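PDB 6U9X: mitochondrial edited mRNA stability factor 1 from Trypanosoma brucei, which binds RNA and probably processes the 5' ends of mitochondrial mRNAs through a Nudix-type domain. Local coordinates for residues K68-A73 against D134-V139; T222-T227 against P271-L276. One frame throughout, in Å; residues are numbered along the deposited sequence.

Interaction 1 of 2, residues K68-A73 against D134-V139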
loop_
_atom_site.group_PDB
_atom_site.type_symbol
_atom_site.label_atom_id
_atom_site.label_comp_id
_atom_site.label_asym_id
_atom_site.label_seq_id
_atom_site.Cartn_x
_atom_site.Cartn_y
_atom_site.Cartn_z
ATOM N N LYS A 68 -6.522 17.434 -20.871
ATOM C CA LYS A 68 -7.573 17.015 -19.960
ATOM C C LYS A 68 -8.056 15.622 -20.335
ATOM O O LYS A 68 -8.111 15.271 -21.517
ATOM C CB LYS A 68 -8.744 18.004 -19.986
ATOM C CG LYS A 68 -9.806 17.767 -18.931
ATOM C CD LYS A 68 -11.069 18.545 -19.261
ATOM C CE LYS A 68 -11.612 18.150 -20.626
ATOM N NZ LYS A 68 -12.895 18.838 -20.938
ATOM N N TRP A 69 -8.405 14.833 -19.319
ATOM C CA TRP A 69 -8.942 13.493 -19.521
ATOM C C TRP A 69 -10.129 13.299 -18.593
ATOM O O TRP A 69 -9.991 13.425 -17.372
ATOM C CB TRP A 69 -7.881 12.421 -19.262
ATOM C CG TRP A 69 -8.380 11.026 -19.484
ATOM C CD1 TRP A 69 -9.305 10.620 -20.403
ATOM C CD2 TRP A 69 -7.982 9.850 -18.769
ATOM N NE1 TRP A 69 -9.505 9.265 -20.305
ATOM C CE2 TRP A 69 -8.706 8.769 -19.309
ATOM C CE3 TRP A 69 -7.083 9.608 -17.727
ATOM C CZ2 TRP A 69 -8.558 7.464 -18.841
ATOM C CZ3 TRP A 69 -6.938 8.313 -17.261
ATOM C CH2 TRP A 69 -7.673 7.257 -17.819
ATOM N N GLN A 70 -11.287 12.995 -19.170
ATOM C CA GLN A 70 -12.503 12.731 -18.414
ATOM C C GLN A 70 -12.729 11.225 -18.370
ATOM O O GLN A 70 -12.871 10.585 -19.418
ATOM C CB GLN A 70 -13.702 13.441 -19.042
ATOM C CG GLN A 70 -15.010 13.207 -18.313
ATOM C CD GLN A 70 -15.023 13.833 -16.934
ATOM O OE1 GLN A 70 -14.605 14.979 -16.755
ATOM N NE2 GLN A 70 -15.505 13.084 -15.949
ATOM N N THR A 71 -12.757 10.666 -17.166
ATOM C CA THR A 71 -12.854 9.223 -16.987
ATOM C C THR A 71 -13.459 8.949 -15.614
ATOM O O THR A 71 -13.975 9.856 -14.952
ATOM C CB THR A 71 -11.479 8.566 -17.162
ATOM O OG1 THR A 71 -11.616 7.140 -17.154
ATOM C CG2 THR A 71 -10.532 8.998 -16.047
ATOM N N LYS A 72 -13.405 7.692 -15.188
ATOM C CA LYS A 72 -13.918 7.277 -13.893
ATOM C C LYS A 72 -12.770 6.910 -12.962
ATOM O O LYS A 72 -11.633 6.693 -13.392
ATOM C CB LYS A 72 -14.876 6.092 -14.038
ATOM C CG LYS A 72 -15.900 6.263 -15.150
ATOM C CD LYS A 72 -17.314 6.304 -14.600
ATOM C CE LYS A 72 -18.225 7.123 -15.498
ATOM N NZ LYS A 72 -19.414 7.644 -14.769
ATOM N N ALA A 73 -13.090 6.828 -11.668
ATOM C CA ALA A 73 -12.083 6.484 -10.673
ATOM C C ALA A 73 -11.545 5.073 -10.854
ATOM O O ALA A 73 -10.509 4.745 -10.272
ATOM C CB ALA A 73 -12.651 6.649 -9.264
ATOM N N ASP A 134 -17.497 4.028 -10.070
ATOM C CA ASP A 134 -18.348 4.873 -10.898
ATOM C C ASP A 134 -18.094 6.358 -10.680
ATOM O O ASP A 134 -18.750 7.182 -11.327
ATOM C CB ASP A 134 -19.823 4.564 -10.627
ATOM C CG ASP A 134 -20.115 3.077 -10.613
ATOM O OD1 ASP A 134 -20.873 2.628 -9.728
ATOM O OD2 ASP A 134 -19.589 2.359 -11.489
ATOM N N VAL A 135 -17.166 6.716 -9.793
ATOM C CA VAL A 135 -16.917 8.118 -9.482
ATOM C C VAL A 135 -16.302 8.810 -10.689
ATOM O O VAL A 135 -15.309 8.338 -11.257
ATOM C CB VAL A 135 -16.012 8.242 -8.248
ATOM C CG1 VAL A 135 -15.673 9.701 -7.982
ATOM C CG2 VAL A 135 -16.680 7.614 -7.035
ATOM N N ASP A 136 -16.890 9.935 -11.087
ATOM C CA ASP A 136 -16.350 10.711 -12.194
ATOM C C ASP A 136 -15.100 11.458 -11.747
ATOM O O ASP A 136 -15.102 12.126 -10.709
ATOM C CB ASP A 136 -17.401 11.689 -12.718
ATOM C CG ASP A 136 -18.560 10.988 -13.400
ATOM O OD1 ASP A 136 -18.324 10.270 -14.395
ATOM O OD2 ASP A 136 -19.709 11.152 -12.939
ATOM N N ILE A 137 -14.029 11.339 -12.530
ATOM C CA ILE A 137 -12.745 11.955 -12.219
ATOM C C ILE A 137 -12.269 12.732 -13.439
ATOM O O ILE A 137 -12.416 12.270 -14.576
ATOM C CB ILE A 137 -11.695 10.902 -11.801
ATOM C CG1 ILE A 137 -12.205 10.074 -10.620
ATOM C CG2 ILE A 137 -10.370 11.569 -11.449
ATOM C CD1 ILE A 137 -12.199 10.818 -9.304
ATOM N N THR A 138 -11.701 13.912 -13.203
ATOM C CA THR A 138 -11.118 14.734 -14.256
ATOM C C THR A 138 -9.612 14.811 -14.041
ATOM O O THR A 138 -9.154 15.298 -13.000
ATOM C CB THR A 138 -11.733 16.133 -14.275
ATOM O OG1 THR A 138 -13.155 16.030 -14.421
ATOM C CG2 THR A 138 -11.172 16.940 -15.434
ATOM N N VAL A 139 -8.851 14.335 -15.025
ATOM C CA VAL A 139 -7.394 14.285 -14.965
ATOM C C VAL A 139 -6.831 15.416 -15.812
ATOM O O VAL A 139 -7.225 15.587 -16.972
ATOM C CB VAL A 139 -6.862 12.931 -15.463
ATOM C CG1 VAL A 139 -5.425 12.712 -14.991
ATOM C CG2 VAL A 139 -7.789 11.796 -15.043
#

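Interaction 2 of 2, residues T222-T227 against P271-L276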
loop_
_atom_site.group_PDB
_atom_site.type_symbol
_atom_site.label_atom_id
_atom_site.label_comp_id
_atom_site.label_asym_id
_atom_site.label_seq_id
_atom_site.Cartn_x
_atom_site.Cartn_y
_atom_site.Cartn_z
ATOM N N THR A 222 9.981 -4.751 -1.745
ATOM C CA THR A 222 9.622 -3.928 -0.596
ATOM C C THR A 222 9.860 -4.637 0.731
ATOM O O THR A 222 9.978 -3.965 1.762
ATOM C CB THR A 222 8.161 -3.485 -0.699
ATOM O OG1 THR A 222 7.298 -4.608 -0.481
ATOM C CG2 THR A 222 7.883 -2.891 -2.077
ATOM N N LEU A 223 9.934 -5.971 0.738
ATOM C CA LEU A 223 10.331 -6.670 1.955
ATOM C C LEU A 223 11.760 -6.312 2.338
ATOM O O LEU A 223 12.046 -5.993 3.499
ATOM C CB LEU A 223 10.196 -8.183 1.779
ATOM C CG LEU A 223 10.980 -8.974 2.833
ATOM C CD1 LEU A 223 10.272 -8.914 4.172
ATOM C CD2 LEU A 223 11.226 -10.415 2.410
ATOM N N TRP A 224 12.674 -6.359 1.367
ATOM C CA TRP A 224 14.058 -5.992 1.640
ATOM C C TRP A 224 14.172 -4.525 2.034
ATOM O O TRP A 224 14.981 -4.168 2.898
ATOM C CB TRP A 224 14.931 -6.287 0.420
ATOM C CG TRP A 224 16.346 -5.839 0.599
ATOM C CD1 TRP A 224 17.389 -6.586 1.062
ATOM C CD2 TRP A 224 16.873 -4.532 0.336
ATOM N NE1 TRP A 224 18.534 -5.828 1.099
ATOM C CE2 TRP A 224 18.245 -4.563 0.658
ATOM C CE3 TRP A 224 16.320 -3.340 -0.143
ATOM C CZ2 TRP A 224 19.070 -3.449 0.517
ATOM C CZ3 TRP A 224 17.140 -2.236 -0.282
ATOM C CH2 TRP A 224 18.500 -2.298 0.046
ATOM N N GLU A 225 13.368 -3.660 1.410
ATOM C CA GLU A 225 13.483 -2.227 1.659
ATOM C C GLU A 225 13.158 -1.870 3.103
ATOM O O GLU A 225 13.694 -0.889 3.633
ATOM C CB GLU A 225 12.571 -1.455 0.704
ATOM C CG GLU A 225 13.003 -1.524 -0.753
ATOM C CD GLU A 225 12.157 -0.648 -1.658
ATOM O OE1 GLU A 225 11.268 0.060 -1.140
ATOM O OE2 GLU A 225 12.383 -0.666 -2.886
ATOM N N GLU A 226 12.301 -2.651 3.758
ATOM C CA GLU A 226 11.873 -2.352 5.118
ATOM C C GLU A 226 12.509 -3.252 6.169
ATOM O O GLU A 226 12.423 -2.936 7.361
ATOM C CB GLU A 226 10.347 -2.450 5.225
ATOM C CG GLU A 226 9.604 -1.449 4.355
ATOM C CD GLU A 226 8.153 -1.281 4.768
ATOM O OE1 GLU A 226 7.476 -2.305 5.001
ATOM O OE2 GLU A 226 7.690 -0.125 4.862
ATOM N N THR A 227 13.137 -4.359 5.767
ATOM C CA THR A 227 13.745 -5.282 6.718
ATOM C C THR A 227 15.175 -5.677 6.380
ATOM O O THR A 227 15.848 -6.257 7.240
ATOM C CB THR A 227 12.909 -6.567 6.844
ATOM O OG1 THR A 227 12.891 -7.257 5.587
ATOM C CG2 THR A 227 11.481 -6.250 7.267
ATOM N N PRO A 271 14.788 -1.255 8.187
ATOM C CA PRO A 271 14.543 -0.455 6.979
ATOM C C PRO A 271 15.839 -0.024 6.306
ATOM O O PRO A 271 16.740 0.526 6.943
ATOM C CB PRO A 271 13.753 0.748 7.507
ATOM C CG PRO A 271 13.120 0.255 8.771
ATOM C CD PRO A 271 14.121 -0.688 9.371
ATOM N N GLN A 272 15.924 -0.287 5.002
ATOM C CA GLN A 272 17.046 0.137 4.177
ATOM C C GLN A 272 16.721 1.357 3.328
ATOM O O GLN A 272 17.641 1.982 2.789
ATOM C CB GLN A 272 17.497 -1.011 3.267
ATOM C CG GLN A 272 17.809 -2.292 4.015
ATOM C CD GLN A 272 18.934 -2.113 5.012
ATOM O OE1 GLN A 272 20.055 -1.763 4.643
ATOM N NE2 GLN A 272 18.638 -2.345 6.287
ATOM N N VAL A 273 15.443 1.693 3.187
ATOM C CA VAL A 273 14.993 2.894 2.499
ATOM C C VAL A 273 14.132 3.687 3.471
ATOM O O VAL A 273 13.389 3.099 4.265
ATOM C CB VAL A 273 14.207 2.558 1.213
ATOM C CG1 VAL A 273 14.018 3.803 0.356
ATOM C CG2 VAL A 273 14.915 1.466 0.425
ATOM N N VAL A 274 14.224 5.014 3.388
ATOM C CA VAL A 274 13.580 5.977 4.289
ATOM C C VAL A 274 13.511 5.432 5.714
ATOM O O VAL A 274 12.413 5.262 6.264
ATOM C CB VAL A 274 12.190 6.398 3.767
ATOM C CG1 VAL A 274 12.337 7.278 2.534
ATOM C CG2 VAL A 274 11.286 5.199 3.453
ATOM N N PRO A 275 14.652 5.168 6.359
ATOM C CA PRO A 275 14.604 4.494 7.667
ATOM C C PRO A 275 14.061 5.367 8.784
ATOM O O PRO A 275 13.466 4.834 9.729
ATOM C CB PRO A 275 16.069 4.108 7.909
ATOM C CG PRO A 275 16.842 5.154 7.186
ATOM C CD PRO A 275 16.031 5.511 5.964
ATOM N N LEU A 276 14.242 6.686 8.712
ATOM C CA LEU A 276 13.706 7.558 9.751
ATOM C C LEU A 276 12.190 7.687 9.690
ATOM O O LEU A 276 11.613 8.383 10.533
ATOM C CB LEU A 276 14.357 8.939 9.667
ATOM C CG LEU A 276 15.780 9.012 10.231
ATOM C CD1 LEU A 276 16.402 10.382 9.994
ATOM C CD2 LEU A 276 15.790 8.663 11.715
#

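Interaction 1 of 2, residues K68-A73 against D134-V139
Trp69 and Val139 face each other as an antiparallel hydrogen-bonded pair, Trp69 N reaching Val139 O at 2.7 Å and Val139 N returning to Trp69 O at 2.8 Å. Thr71 and Ile137 repeat the exchange two residues on, where Thr71 N bonds to Ile137 O and Ile137 N to Thr71 O. Just past the strand end, Ala73 N still bonds to Val135 O, extending the pairing by one link. CA-H...O contacts from Lys68, Lys72 and Thr138 to carbonyls across the gap supplement these bonds.

Apolar packing lies on the face that carries Trp69, Thr71, Ile137 and Val139. Trp69 and Val139 run side by side, CE3 of the indole 3.5 Å from Val139 CG2. The Thr71 methyl CG2 sits over the centre of the same indole, giving the ring a cover from its own strand. Farther along, Ile137 CG1 lies against Ala73 CB at 3.7 Å; its position anti to the carbonyl carbon (chi1 -56°) carries it toward the Ala73 backbone.

Polar groups occupy the reverse face, where Gln70 and Thr138 form a non-hydrogen-bonded pair. Gln70 bends at chi2 (67°), bringing OE1 2.9 Å from Thr138 OG1, while Gln70 NE2 and Thr138 OG1 both hydrogen-bond to Thr103. The Lys72 and Asp136 side chains start out in diverging directions, yet their ends meet in a salt bridge, Lys72 NZ to Asp136 OD1 2.9 Å, the amine arriving from above the carboxylate plane; Asp136 OD2 is held by Tyr129.

The two strands are the central pair of a four-stranded antiparallel sheet: 136-139 is flanked by strand 97-102, and 68-72 by the short strand 49-50. Helix 73-80 packs on the Trp69 face through Leu75, Ala76 and Val79.

Interaction 2 of 2, residues T222-T227 against P271-L276
Trp224 lays one face of its indole over the Gln272 side chain, with Gln272 CB 3.9 Å from the centroid of the six-membered ring in a CH-pi contact and CG offset toward the rim. Trp224 CG stands anti to the backbone N (chi1 176°), which swings the six-membered ring toward the loop. Gln272 then folds back at chi2 (-61°), and its amide, turned 65° from the indole plane, gives NE2 to the carbonyl of Gly270.

Glu225 O takes two backbone donors: Gln272 N at 2.7 Å, from above the carbonyl plane, and Val273 N at 3.2 Å, within it. Pro271, with no hydrogen on its nitrogen, sets its ring carbons beside Glu226 O instead, CD 3.5 Å away.

Helix 215-227 is the helix of the Nudix motif, and Glu225 and Glu226 match the paired glutamates of its signature. The carboxylate oxygens are engaged elsewhere: Glu225 bridges to Arg221 and Lys207, and Glu226 to Lys203, with Tyr278 on its other oxygen.

Val273 CG2 meets the methylene part of Glu225, 3.7 Å from CG. Within 222-227, Thr227 OG1 donates to Leu223 O at 2.6 Å, and the Thr227 backbone bonds to Gly270.

How the interactions relate
From the N terminus, strand 65-72 leads into helices 73-80 and 85-94 and strand 97-102 before the chain returns as strand 136-143; interaction 1 closes this excursion of 60 residues between its segments. The chain then passes through helix 145-158 into the mixed sheet of the Nudix domain. There interaction 2 joins residues 222-227 of helix 215-227 to the loop after strand 255-261, closing a second loop that contains strands 237-242 and 255-261. The two loops follow in series, neither nesting nor crossing. Their centres lie about 34 Å apart on opposite sides of the chain's centre, one within the four-stranded antiparallel sheet, the other between a helix and a loop of the Nudix domain.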